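Long-range contacts in acetone carboxylase alpha subunit (Xanthobacter autotrophicus Py2, PDB 5M45), which is the manganese-binding alpha subunit of a multi-subunit carboxylase and carries a region of the hydantoinase B/oxoprolinase family: residues E87-F92 / T106-H111; F139-S144 / D153-V158; G172-I177 / E234-A239; Y199-R204 / R214-E219. All blocks are in the same frame, centred on the assembly; numbering follows the deposited sequence.

Interaction 1: residues E87-F92 / T106-H111; sequences EGELCF and TGIIIH
T106 meets the start of strand 90-95 through its backbone: its carbonyl O lies 4.2 Å from C91 SG, while its hydroxyl OG1 is turned to E482. G107 follows with positive phi (100°), and its CA comes to 3.7 Å from L90 O. I108 supplies the polar link, a weak but fairly straight hydrogen bond from its N to L90 O (3.5 Å, 162° at the hydrogen). Its side chain divides. With chi1 at 49°, CG1 sits between the backbone N and the carbonyl carbon and lies against the L90 backbone, carrying CD1 to within 3.7 Å of E89 O. The other branch, CG2, touches E89 OE2 at 3.6 Å, where the two side chains cross at about a right angle; that oxygen takes its hydrogen bond from N480 ND2. I109 then turns only CG2 back to the strand, 3.9 Å from C91 SG, which lies anti to its own backbone N. The turn is thus fastened mainly by apolar branches over strand backbone. Strand 165-175 pairs with C91 through V173 and also touches I108, helix 349-361 packs on I109, and helix 111-124 begins where the segment ends.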
loop_
_atom_site.group_PDB
_atom_site.type_symbol
_atom_site.label_atom_id
_atom_site.label_comp_id
_atom_site.label_asym_id
_atom_site.label_seq_id
_atom_site.Cartn_x
_atom_site.Cartn_y
_atom_site.Cartn_z
ATOM N N GLU A 87 27.903 -3.850 0.397
ATOM C CA GLU A 87 27.602 -5.254 0.739
ATOM C C GLU A 87 27.259 -6.179 -0.450
ATOM O O GLU A 87 27.379 -7.389 -0.319
ATOM C CB GLU A 87 26.453 -5.354 1.732
ATOM C CG GLU A 87 26.848 -5.449 3.189
ATOM C CD GLU A 87 27.562 -4.240 3.611
ATOM O OE1 GLU A 87 28.815 -4.377 3.725
ATOM O OE2 GLU A 87 26.852 -3.173 3.739
ATOM N N GLY A 88 26.789 -5.623 -1.569
ATOM C CA GLY A 88 26.483 -6.433 -2.735
ATOM C C GLY A 88 25.222 -7.293 -2.609
ATOM O O GLY A 88 25.160 -8.393 -3.201
ATOM N N GLU A 89 24.214 -6.792 -1.892
ATOM C CA GLU A 89 22.920 -7.516 -1.763
ATOM C C GLU A 89 22.032 -7.247 -2.987
ATOM O O GLU A 89 21.029 -6.523 -2.921
ATOM C CB GLU A 89 22.216 -7.219 -0.427
ATOM C CG GLU A 89 23.102 -7.242 0.833
ATOM C CD GLU A 89 23.973 -8.468 1.026
ATOM O OE1 GLU A 89 24.836 -8.437 1.930
ATOM O OE2 GLU A 89 23.807 -9.506 0.302
ATOM N N LEU A 90 22.485 -7.785 -4.126
ATOM C CA LEU A 90 21.800 -7.721 -5.422
ATOM C C LEU A 90 22.164 -8.967 -6.226
ATOM O O LEU A 90 23.104 -9.682 -5.871
ATOM C CB LEU A 90 22.122 -6.423 -6.210
ATOM C CG LEU A 90 23.453 -6.286 -6.951
ATOM C CD1 LEU A 90 23.423 -5.095 -7.909
ATOM C CD2 LEU A 90 24.638 -6.195 -6.000
ATOM N N CYS A 91 21.405 -9.218 -7.286
ATOM C CA CYS A 91 21.600 -10.430 -8.140
ATOM C C CYS A 91 20.987 -10.185 -9.519
ATOM O O CYS A 91 19.923 -9.564 -9.615
ATOM C CB CYS A 91 20.956 -11.630 -7.471
ATOM S SG CYS A 91 21.018 -13.213 -8.339
ATOM N N PHE A 92 21.654 -10.675 -10.569
ATOM C CA PHE A 92 21.122 -10.684 -11.940
ATOM C C PHE A 92 21.141 -12.099 -12.527
ATOM O O PHE A 92 22.138 -12.838 -12.367
ATOM C CB PHE A 92 21.919 -9.751 -12.856
ATOM C CG PHE A 92 21.767 -8.290 -12.495
ATOM C CD1 PHE A 92 20.644 -7.569 -12.907
ATOM C CD2 PHE A 92 22.712 -7.647 -11.711
ATOM C CE1 PHE A 92 20.485 -6.236 -12.554
ATOM C CE2 PHE A 92 22.566 -6.305 -11.373
ATOM C CZ PHE A 92 21.454 -5.603 -11.783
ATOM N N THR A 106 26.548 -14.297 -8.562
ATOM C CA THR A 106 26.439 -14.633 -7.147
ATOM C C THR A 106 25.655 -13.509 -6.438
ATOM O O THR A 106 24.999 -12.715 -7.105
ATOM C CB THR A 106 27.820 -14.967 -6.497
ATOM O OG1 THR A 106 28.668 -13.809 -6.503
ATOM C CG2 THR A 106 28.534 -16.065 -7.255
ATOM N N GLY A 107 25.713 -13.441 -5.104
ATOM C CA GLY A 107 24.944 -12.467 -4.322
ATOM C C GLY A 107 23.680 -13.120 -3.740
ATOM O O GLY A 107 23.742 -14.248 -3.261
ATOM N N ILE A 108 22.532 -12.419 -3.796
ATOM C CA ILE A 108 21.295 -12.906 -3.157
ATOM C C ILE A 108 20.518 -13.840 -4.077
ATOM O O ILE A 108 19.400 -13.492 -4.594
ATOM C CB ILE A 108 20.421 -11.774 -2.538
ATOM C CG1 ILE A 108 20.181 -10.590 -3.505
ATOM C CG2 ILE A 108 21.100 -11.273 -1.245
ATOM C CD1 ILE A 108 19.105 -9.627 -3.032
ATOM N N ILE A 109 21.064 -15.040 -4.251
ATOM C CA ILE A 109 20.630 -15.926 -5.327
ATOM C C ILE A 109 19.378 -16.725 -5.012
ATOM O O ILE A 109 18.926 -17.467 -5.868
ATOM C CB ILE A 109 21.765 -16.859 -5.859
ATOM C CG1 ILE A 109 22.220 -17.873 -4.806
ATOM C CG2 ILE A 109 22.921 -16.033 -6.410
ATOM C CD1 ILE A 109 23.228 -18.871 -5.345
ATOM N N ILE A 110 18.776 -16.544 -3.837
ATOM C CA ILE A 110 17.403 -17.055 -3.596
ATOM C C ILE A 110 16.447 -16.523 -4.661
ATOM O O ILE A 110 15.449 -17.167 -4.996
ATOM C CB ILE A 110 16.896 -16.748 -2.144
ATOM C CG1 ILE A 110 15.717 -17.661 -1.768
ATOM C CG2 ILE A 110 16.522 -15.270 -1.981
ATOM C CD1 ILE A 110 15.414 -17.671 -0.284
ATOM N N HIS A 111 16.761 -15.358 -5.229
ATOM C CA HIS A 111 15.899 -14.732 -6.233
ATOM C C HIS A 111 16.011 -15.311 -7.634
ATOM O O HIS A 111 15.201 -14.971 -8.510
ATOM C CB HIS A 111 16.070 -13.205 -6.198
ATOM C CG HIS A 111 15.696 -12.624 -4.875
ATOM N ND1 HIS A 111 14.386 -12.489 -4.469
ATOM C CD2 HIS A 111 16.453 -12.222 -3.828
ATOM C CE1 HIS A 111 14.359 -12.006 -3.242
ATOM N NE2 HIS A 111 15.603 -11.830 -2.834
#

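Interaction 2: residues F139-S144 / D153-V158; sequences FCNNDS and DIHTIV. With MN (manganese (II) ion), chain M.
N141 and H155 lie side by side in a beta hairpin, pointing the same way, and form a hydrogen-bonded pair of the antiparallel strands 138-141 and 153-162. Their amide and ring planes are 41° apart, and N141 ND2 stands 3.2 Å from H155 ND1, oblique to the ring. N141 OD1 is taken up by C203 N. Behind this pair the backbones exchange two bonds, H155 N to N141 O at 2.8 Å and N141 N to H155 O at 3.0 Å. F139 and I157 form the other hydrogen-bonded pair; the F139 ring presents its edge to I157 O, and F139 CB lies 4.3 Å from I157 CB. C140 projects from the opposite face of the sheet. Its SG, anti to the backbone N (chi1 -176°), thereby reaches I154 CG2 at 3.6 Å. At the end joined by the connecting loop N142 and I154 again run side by side, I154 CD1 lying 3.5 Å from N142 ND2, while N142 OD1 accepts from I201 N. The segment axes make 155°, consistent with a twisted antiparallel pair. Strand 153-162 also carries a metal ligand: D153, with H150 and H175, belongs to the manganese site, and D153 OD1 stands 2.0 Å from the manganese ion.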
loop_
_atom_site.group_PDB
_atom_site.type_symbol
_atom_site.label_atom_id
_atom_site.label_comp_id
_atom_site.label_asym_id
_atom_site.label_seq_id
_atom_site.Cartn_x
_atom_site.Cartn_y
_atom_site.Cartn_z
ATOM N N PHE A 139 8.951 -4.600 -16.492
ATOM C CA PHE A 139 8.080 -5.094 -15.429
ATOM C C PHE A 139 8.744 -4.922 -14.056
ATOM O O PHE A 139 9.960 -5.027 -13.932
ATOM C CB PHE A 139 7.651 -6.580 -15.685
ATOM C CG PHE A 139 6.796 -6.766 -16.911
ATOM C CD1 PHE A 139 5.407 -6.650 -16.842
ATOM C CD2 PHE A 139 7.369 -7.061 -18.148
ATOM C CE1 PHE A 139 4.611 -6.814 -17.978
ATOM C CE2 PHE A 139 6.586 -7.213 -19.296
ATOM C CZ PHE A 139 5.206 -7.092 -19.221
ATOM N N CYS A 140 7.951 -4.634 -13.030
ATOM C CA CYS A 140 8.427 -4.608 -11.663
ATOM C C CYS A 140 7.541 -5.502 -10.803
ATOM O O CYS A 140 6.341 -5.577 -11.018
ATOM C CB CYS A 140 8.466 -3.159 -11.145
ATOM S SG CYS A 140 9.142 -2.938 -9.474
ATOM N N ASN A 141 8.140 -6.165 -9.820
ATOM C CA ASN A 141 7.403 -7.112 -8.961
ATOM C C ASN A 141 8.070 -7.307 -7.613
ATOM O O ASN A 141 9.311 -7.294 -7.525
ATOM C CB ASN A 141 7.324 -8.476 -9.690
ATOM C CG ASN A 141 6.671 -9.551 -8.857
ATOM O OD1 ASN A 141 5.447 -9.566 -8.683
ATOM N ND2 ASN A 141 7.478 -10.434 -8.297
ATOM N N ASN A 142 7.259 -7.460 -6.560
ATOM C CA ASN A 142 7.759 -7.928 -5.254
ATOM C C ASN A 142 6.771 -8.780 -4.453
ATOM O O ASN A 142 6.984 -8.991 -3.243
ATOM C CB ASN A 142 8.259 -6.745 -4.407
ATOM C CG ASN A 142 7.119 -5.902 -3.858
ATOM O OD1 ASN A 142 5.975 -6.096 -4.261
ATOM N ND2 ASN A 142 7.416 -4.994 -2.916
ATOM N N ASP A 143 5.709 -9.284 -5.088
ATOM C CA ASP A 143 4.559 -9.845 -4.378
ATOM C C ASP A 143 4.871 -11.218 -3.754
ATOM O O ASP A 143 5.095 -12.201 -4.473
ATOM C CB ASP A 143 3.391 -9.950 -5.394
ATOM C CG ASP A 143 2.074 -10.388 -4.786
ATOM O OD1 ASP A 143 1.975 -10.586 -3.525
ATOM O OD2 ASP A 143 1.120 -10.506 -5.588
ATOM N N SER A 144 4.905 -11.286 -2.417
ATOM C CA SER A 144 5.161 -12.549 -1.741
ATOM C C SER A 144 4.046 -13.599 -1.900
ATOM O O SER A 144 4.321 -14.798 -1.725
ATOM C CB SER A 144 5.475 -12.344 -0.252
ATOM O OG SER A 144 6.685 -11.633 -0.099
ATOM N N ASP A 153 12.627 -6.932 -1.225
ATOM C CA ASP A 153 13.369 -7.422 -2.365
ATOM C C ASP A 153 12.594 -7.108 -3.657
ATOM O O ASP A 153 11.634 -7.818 -4.004
ATOM C CB ASP A 153 13.684 -8.896 -2.229
ATOM C CG ASP A 153 14.670 -9.177 -1.118
ATOM O OD1 ASP A 153 15.425 -8.246 -0.724
ATOM O OD2 ASP A 153 14.719 -10.325 -0.601
ATOM N N ILE A 154 13.005 -6.055 -4.342
ATOM C CA ILE A 154 12.299 -5.597 -5.523
ATOM C C ILE A 154 12.922 -6.188 -6.799
ATOM O O ILE A 154 14.162 -6.097 -6.996
ATOM C CB ILE A 154 12.338 -4.047 -5.644
ATOM C CG1 ILE A 154 11.892 -3.356 -4.329
ATOM C CG2 ILE A 154 11.518 -3.592 -6.839
ATOM C CD1 ILE A 154 10.452 -3.600 -3.951
ATOM N N HIS A 155 12.070 -6.769 -7.643
ATOM C CA HIS A 155 12.470 -7.310 -8.955
ATOM C C HIS A 155 12.148 -6.335 -10.117
ATOM O O HIS A 155 11.051 -5.767 -10.147
ATOM C CB HIS A 155 11.754 -8.631 -9.311
ATOM C CG HIS A 155 11.650 -9.616 -8.196
ATOM N ND1 HIS A 155 10.639 -10.555 -8.142
ATOM C CD2 HIS A 155 12.441 -9.848 -7.121
ATOM C CE1 HIS A 155 10.805 -11.316 -7.065
ATOM N NE2 HIS A 155 11.889 -10.896 -6.425
ATOM N N THR A 156 13.091 -6.211 -11.067
ATOM C CA THR A 156 12.865 -5.619 -12.388
ATOM C C THR A 156 13.099 -6.755 -13.398
ATOM O O THR A 156 14.123 -7.439 -13.349
ATOM C CB THR A 156 13.807 -4.438 -12.674
ATOM O OG1 THR A 156 13.573 -3.372 -11.749
ATOM C CG2 THR A 156 13.607 -3.898 -14.117
ATOM N N ILE A 157 12.103 -7.003 -14.251
ATOM C CA ILE A 157 12.098 -8.111 -15.231
ATOM C C ILE A 157 11.855 -7.546 -16.674
ATOM O O ILE A 157 10.901 -6.806 -16.910
ATOM C CB ILE A 157 11.024 -9.156 -14.844
ATOM C CG1 ILE A 157 11.332 -9.823 -13.487
ATOM C CG2 ILE A 157 10.927 -10.242 -15.909
ATOM C CD1 ILE A 157 10.091 -10.466 -12.859
ATOM N N VAL A 158 12.753 -7.879 -17.613
ATOM C CA VAL A 158 12.718 -7.378 -19.000
ATOM C C VAL A 158 12.728 -8.604 -19.957
ATOM O O VAL A 158 13.619 -9.459 -19.851
ATOM C CB VAL A 158 13.940 -6.485 -19.286
ATOM C CG1 VAL A 158 13.985 -6.089 -20.742
ATOM C CG2 VAL A 158 13.912 -5.262 -18.372
HETATM MN MN MN M . 15.791 -8.707 1.240
#

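Interaction 3: residues G172-I177 / E234-A239; sequences GVTHVI and ERTRIA. With MN (manganese (II) ion), chain M.
Sheet-to-helix packing beside the manganese site is the setting: strand 165-175 lies against helix 227-255, with the short segment axes 7.7 Å apart at closest approach and running nearly antiparallel (157°). T174 and R237 carry most of it, their side chains crossing at about a right angle. R237 NH1 donates to T174 OG1 at 2.9 Å, and the hydroxyl oxygen lies only 3° out of the guanidinium plane, so the bond is made at the edge of that group. Two torsions explain the fit. T174 OG1 is placed by chi1 between the backbone N and the carbonyl carbon, and the arginine chain bends at chi3 (-57°), folding the guanidinium back so that one face lies over E234 CA of its own helix. R237 NE has a second partner in T156 OG1, so two bonds to neighbouring strands fix the rotation of the buried group. The aliphatic part of the arginine packs too: CD lies 3.5 Å from G172 O and CG 3.7 Å from T174 CG2. That methyl also meets T236 CG2 at 4.1 Å. V176 CG1 approaches the guanidinium obliquely, 4.2 Å from NH1.

Adjacent to T174, H175 projects from the strand away from the helix and binds manganese through ND1 at 2.3 Å, in a site shared with D153 and H150. Successive residues therefore serve helix packing and metal binding. R235, on the same helix, forms a salt bridge to the chain of another protein. Within the sheet, strand 165-175 runs between strands 90-95 and 153-162, with helix 227-255 packed on it.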
loop_
_atom_site.group_PDB
_atom_site.type_symbol
_atom_site.label_atom_id
_atom_site.label_comp_id
_atom_site.label_asym_id
_atom_site.label_seq_id
_atom_site.Cartn_x
_atom_site.Cartn_y
_atom_site.Cartn_z
ATOM N N GLY A 172 16.571 -8.706 -12.456
ATOM C CA GLY A 172 17.491 -8.085 -11.496
ATOM C C GLY A 172 16.790 -7.717 -10.200
ATOM O O GLY A 172 15.663 -7.197 -10.223
ATOM N N VAL A 173 17.416 -8.037 -9.067
ATOM C CA VAL A 173 16.855 -7.781 -7.726
ATOM C C VAL A 173 17.809 -6.949 -6.886
ATOM O O VAL A 173 19.036 -7.154 -6.960
ATOM C CB VAL A 173 16.476 -9.085 -7.002
ATOM C CG1 VAL A 173 17.692 -10.012 -6.843
ATOM C CG2 VAL A 173 15.847 -8.813 -5.625
ATOM N N THR A 174 17.262 -6.006 -6.110
ATOM C CA THR A 174 18.004 -5.314 -5.040
ATOM C C THR A 174 17.183 -5.365 -3.744
ATOM O O THR A 174 15.958 -5.139 -3.767
ATOM C CB THR A 174 18.242 -3.813 -5.313
ATOM O OG1 THR A 174 16.990 -3.173 -5.582
ATOM C CG2 THR A 174 19.167 -3.579 -6.488
ATOM N N HIS A 175 17.839 -5.629 -2.624
ATOM C CA HIS A 175 17.225 -5.388 -1.310
ATOM C C HIS A 175 17.208 -3.880 -1.025
ATOM O O HIS A 175 18.277 -3.283 -0.912
ATOM C CB HIS A 175 17.981 -6.103 -0.176
ATOM C CG HIS A 175 17.418 -5.787 1.181
ATOM N ND1 HIS A 175 16.588 -6.640 1.870
ATOM C CD2 HIS A 175 17.476 -4.645 1.918
ATOM C CE1 HIS A 175 16.179 -6.053 2.986
ATOM N NE2 HIS A 175 16.710 -4.847 3.044
ATOM N N VAL A 176 16.014 -3.281 -0.927
ATOM C CA VAL A 176 15.872 -1.816 -0.622
ATOM C C VAL A 176 15.688 -1.591 0.884
ATOM O O VAL A 176 15.264 -2.512 1.623
ATOM C CB VAL A 176 14.735 -1.137 -1.414
ATOM C CG1 VAL A 176 14.911 -1.394 -2.914
ATOM C CG2 VAL A 176 13.331 -1.611 -0.954
ATOM N N ILE A 177 15.972 -0.371 1.341
ATOM C CA ILE A 177 15.983 -0.077 2.775
ATOM C C ILE A 177 14.582 -0.231 3.404
ATOM O O ILE A 177 14.446 -0.842 4.481
ATOM C CB ILE A 177 16.591 1.317 3.102
ATOM C CG1 ILE A 177 18.037 1.393 2.604
ATOM C CG2 ILE A 177 16.500 1.608 4.630
ATOM C CD1 ILE A 177 18.621 2.803 2.611
ATOM N N GLU A 234 16.476 1.378 -8.116
ATOM C CA GLU A 234 15.760 1.103 -9.342
ATOM C C GLU A 234 16.639 1.279 -10.603
ATOM O O GLU A 234 16.612 0.438 -11.510
ATOM C CB GLU A 234 14.458 1.925 -9.427
ATOM C CG GLU A 234 13.711 1.825 -10.764
ATOM C CD GLU A 234 12.313 2.431 -10.697
ATOM O OE1 GLU A 234 12.198 3.633 -10.342
ATOM O OE2 GLU A 234 11.341 1.692 -11.001
ATOM N N ARG A 235 17.399 2.372 -10.663
ATOM C CA ARG A 235 18.321 2.589 -11.786
ATOM C C ARG A 235 19.400 1.491 -11.848
ATOM O O ARG A 235 19.764 1.066 -12.953
ATOM C CB ARG A 235 18.947 3.997 -11.757
ATOM C CG ARG A 235 17.908 5.132 -11.813
ATOM C CD ARG A 235 17.100 5.124 -13.135
ATOM N NE ARG A 235 16.097 6.145 -13.169
ATOM C CZ ARG A 235 15.333 6.434 -14.234
ATOM N NH1 ARG A 235 14.418 7.392 -14.172
ATOM N NH2 ARG A 235 15.443 5.779 -15.382
ATOM N N THR A 236 19.870 1.024 -10.677
ATOM C CA THR A 236 20.759 -0.134 -10.565
ATOM C C THR A 236 20.199 -1.394 -11.244
ATOM O O THR A 236 20.904 -2.057 -12.016
ATOM C CB THR A 236 21.054 -0.470 -9.054
ATOM O OG1 THR A 236 21.758 0.647 -8.463
ATOM C CG2 THR A 236 21.885 -1.707 -8.907
ATOM N N ARG A 237 18.935 -1.713 -10.971
ATOM C CA ARG A 237 18.315 -2.914 -11.550
ATOM C C ARG A 237 18.149 -2.782 -13.089
ATOM O O ARG A 237 18.452 -3.726 -13.842
ATOM C CB ARG A 237 16.946 -3.218 -10.923
ATOM C CG ARG A 237 16.970 -3.570 -9.439
ATOM C CD ARG A 237 15.598 -3.986 -8.894
ATOM N NE ARG A 237 14.551 -2.974 -9.094
ATOM C CZ ARG A 237 14.259 -1.988 -8.253
ATOM N NH1 ARG A 237 14.910 -1.812 -7.111
ATOM N NH2 ARG A 237 13.279 -1.142 -8.559
ATOM N N ILE A 238 17.668 -1.616 -13.547
ATOM C CA ILE A 238 17.460 -1.418 -14.989
ATOM C C ILE A 238 18.801 -1.482 -15.757
ATOM O O ILE A 238 18.848 -2.040 -16.869
ATOM C CB ILE A 238 16.734 -0.082 -15.309
ATOM C CG1 ILE A 238 15.381 -0.106 -14.701
ATOM C CG2 ILE A 238 16.527 0.030 -16.801
ATOM C CD1 ILE A 238 14.691 1.254 -14.674
ATOM N N ALA A 239 19.867 -0.896 -15.188
ATOM C CA ALA A 239 21.196 -0.940 -15.809
ATOM C C ALA A 239 21.654 -2.364 -16.074
ATOM O O ALA A 239 22.031 -2.706 -17.196
ATOM C CB ALA A 239 22.234 -0.218 -14.952
HETATM MN MN MN M . 15.791 -8.707 1.240
#

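Interaction 4: residues Y199-R204 / R214-E219; sequences YSITCR and RDWLHE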
loop_
_atom_site.group_PDB
_atom_site.type_symbol
_atom_site.label_atom_id
_atom_site.label_comp_id
_atom_site.label_asym_id
_atom_site.label_seq_id
_atom_site.Cartn_x
_atom_site.Cartn_y
_atom_site.Cartn_z
ATOM N N TYR A 199 4.462 -1.544 0.534
ATOM C CA TYR A 199 4.072 -1.362 -0.890
ATOM C C TYR A 199 4.331 -2.682 -1.654
ATOM O O TYR A 199 5.468 -3.144 -1.714
ATOM C CB TYR A 199 4.920 -0.235 -1.487
ATOM C CG TYR A 199 4.512 0.296 -2.873
ATOM C CD1 TYR A 199 3.257 0.866 -3.089
ATOM C CD2 TYR A 199 5.415 0.298 -3.926
ATOM C CE1 TYR A 199 2.905 1.392 -4.356
ATOM C CE2 TYR A 199 5.096 0.834 -5.176
ATOM C CZ TYR A 199 3.834 1.377 -5.393
ATOM O OH TYR A 199 3.517 1.937 -6.648
ATOM N N SER A 200 3.265 -3.293 -2.186
ATOM C CA SER A 200 3.320 -4.623 -2.812
ATOM C C SER A 200 2.844 -4.501 -4.261
ATOM O O SER A 200 1.725 -4.022 -4.519
ATOM C CB SER A 200 2.465 -5.655 -2.060
ATOM O OG SER A 200 2.682 -7.003 -2.547
ATOM N N ILE A 201 3.703 -4.955 -5.187
ATOM C CA ILE A 201 3.585 -4.738 -6.632
ATOM C C ILE A 201 3.448 -6.135 -7.301
ATOM O O ILE A 201 4.348 -6.959 -7.166
ATOM C CB ILE A 201 4.880 -4.063 -7.142
ATOM C CG1 ILE A 201 5.201 -2.761 -6.342
ATOM C CG2 ILE A 201 4.787 -3.746 -8.619
ATOM C CD1 ILE A 201 6.703 -2.563 -6.057
ATOM N N THR A 202 2.353 -6.392 -8.032
ATOM C CA THR A 202 2.140 -7.706 -8.669
ATOM C C THR A 202 2.409 -7.680 -10.179
ATOM O O THR A 202 1.522 -7.336 -10.949
ATOM C CB THR A 202 0.721 -8.252 -8.377
ATOM O OG1 THR A 202 0.504 -8.340 -6.970
ATOM C CG2 THR A 202 0.514 -9.653 -9.002
ATOM N N CYS A 203 3.631 -8.028 -10.583
ATOM C CA CYS A 203 4.032 -8.090 -12.013
ATOM C C CYS A 203 3.498 -6.890 -12.849
ATOM O O CYS A 203 2.925 -7.040 -13.945
ATOM C CB CYS A 203 3.616 -9.449 -12.598
ATOM S SG CYS A 203 4.544 -10.862 -11.923
ATOM N N ARG A 204 3.755 -5.683 -12.332
ATOM C CA ARG A 204 3.233 -4.455 -12.950
ATOM C C ARG A 204 4.084 -4.043 -14.153
ATOM O O ARG A 204 5.311 -4.065 -14.090
ATOM C CB ARG A 204 3.196 -3.356 -11.904
ATOM C CG ARG A 204 2.714 -1.981 -12.407
ATOM C CD ARG A 204 2.486 -0.998 -11.278
ATOM N NE ARG A 204 2.162 0.323 -11.804
ATOM C CZ ARG A 204 1.830 1.390 -11.052
ATOM N NH1 ARG A 204 1.742 1.299 -9.731
ATOM N NH2 ARG A 204 1.576 2.555 -11.635
ATOM N N ARG A 214 5.630 7.905 -15.751
ATOM C CA ARG A 214 5.625 8.927 -14.706
ATOM C C ARG A 214 4.624 8.625 -13.553
ATOM O O ARG A 214 4.930 8.935 -12.393
ATOM C CB ARG A 214 5.322 10.304 -15.293
ATOM C CG ARG A 214 5.718 11.449 -14.382
ATOM C CD ARG A 214 5.197 12.797 -14.814
ATOM N NE ARG A 214 5.433 13.152 -16.212
ATOM C CZ ARG A 214 6.513 13.740 -16.711
ATOM N NH1 ARG A 214 6.545 14.050 -18.016
ATOM N NH2 ARG A 214 7.579 14.007 -15.966
ATOM N N ASP A 215 3.452 8.048 -13.862
ATOM C CA ASP A 215 2.478 7.699 -12.811
ATOM C C ASP A 215 3.072 6.693 -11.824
ATOM O O ASP A 215 2.896 6.856 -10.599
ATOM C CB ASP A 215 1.098 7.222 -13.351
ATOM C CG ASP A 215 1.192 6.109 -14.407
ATOM O OD1 ASP A 215 2.190 6.043 -15.140
ATOM O OD2 ASP A 215 0.234 5.286 -14.501
ATOM N N TRP A 216 3.801 5.687 -12.340
ATOM C CA TRP A 216 4.567 4.751 -11.506
ATOM C C TRP A 216 5.624 5.459 -10.648
ATOM O O TRP A 216 5.744 5.205 -9.435
ATOM C CB TRP A 216 5.241 3.668 -12.367
ATOM C CG TRP A 216 6.442 2.994 -11.740
ATOM C CD1 TRP A 216 7.754 3.221 -12.049
ATOM C CD2 TRP A 216 6.435 2.044 -10.674
ATOM N NE1 TRP A 216 8.571 2.447 -11.253
ATOM C CE2 TRP A 216 7.787 1.705 -10.402
ATOM C CE3 TRP A 216 5.419 1.420 -9.930
ATOM C CZ2 TRP A 216 8.154 0.758 -9.415
ATOM C CZ3 TRP A 216 5.792 0.491 -8.915
ATOM C CH2 TRP A 216 7.136 0.160 -8.692
ATOM N N LEU A 217 6.391 6.346 -11.277
ATOM C CA LEU A 217 7.470 7.071 -10.582
ATOM C C LEU A 217 6.941 7.896 -9.399
ATOM O O LEU A 217 7.434 7.744 -8.267
ATOM C CB LEU A 217 8.289 7.943 -11.568
ATOM C CG LEU A 217 9.120 7.222 -12.632
ATOM C CD1 LEU A 217 9.624 8.175 -13.712
ATOM C CD2 LEU A 217 10.302 6.441 -12.022
ATOM N N HIS A 218 5.902 8.708 -9.645
ATOM C CA HIS A 218 5.332 9.565 -8.601
ATOM C C HIS A 218 4.714 8.747 -7.435
ATOM O O HIS A 218 4.909 9.061 -6.260
ATOM C CB HIS A 218 4.317 10.570 -9.167
ATOM C CG HIS A 218 4.924 11.732 -9.920
ATOM N ND1 HIS A 218 4.416 13.013 -9.837
ATOM C CD2 HIS A 218 6.020 11.822 -10.713
ATOM C CE1 HIS A 218 5.153 13.834 -10.564
ATOM N NE2 HIS A 218 6.142 13.142 -11.087
ATOM N N GLU A 219 4.004 7.674 -7.779
ATOM C CA GLU A 219 3.336 6.849 -6.771
ATOM C C GLU A 219 4.302 6.090 -5.890
ATOM O O GLU A 219 4.256 6.194 -4.639
ATOM C CB GLU A 219 2.357 5.886 -7.452
ATOM C CG GLU A 219 1.481 5.107 -6.496
ATOM C CD GLU A 219 0.621 4.067 -7.243
ATOM O OE1 GLU A 219 1.061 2.901 -7.195
ATOM O OE2 GLU A 219 -0.447 4.394 -7.860
HETATM O O HOH W 1 0.658 4.968 -10.412
#
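Extended side chains make the long reach possible: R204 leaves with CG anti to the backbone N (chi1 178°) and runs straight to NE, while E219, likewise anti at chi1, stretches back from the helix. They join in a salt bridge, R204 NH1 to E219 OE1 at 3.1 Å, in the guanidinium plane but from above the carboxylate plane (46° out of it). The same oxygen accepts from Y199 OH at 2.7 Å through its anti lone pair, with ring and carboxylate 85° apart. Two donors of the same chain thus grip OE1, the equivalent oxygen of the second subunit also accepts from T202 N, and such bonds would probably stabilise the negative charge. A water accepts from R204 NH2 and donates weakly to E219 OE2 and D215 O. W216 packs alongside: its CE3 lies over one face of the R204 guanidinium, the planes being steeply inclined, with NH1 3.7 Å from CE3. Farther along the indole, CZ3 meets Y199 CE2 at 3.8 Å, and CH2 meets I201 CD1 at 3.8 Å, at the ring edge. W216 NE1 is held by E234 of helix 227-255, and D215 bonds K205 of the second subunit. Residues 199-204 lead into strand 204-208 and bond to strand 138-141 through R204 and C140; helix 214-222 packs against them.

Overall arrangement
Three of the contacts share one seven-stranded antiparallel sheet. Interaction 1 lies at strand 90-95, interaction 3 at the adjoining strand 165-175, and interaction 2 at strands 153-162 and 138-141; interaction 4 follows where residues 199-204 enter strand 204-208. Centres of interactions 2 and 3 are 9 Å apart, those of 1 and 3 and of 2 and 4 each 10 Å, and those of 1 and 4 22 Å with no touch. Along the chain 1 precedes 2, and 4 falls between the two segments of 3. D153 from interaction 2 and H175 from interaction 3 share the manganese, so two consecutive, adjacent strands each supply one ligand, while interaction 4 reaches the second subunit.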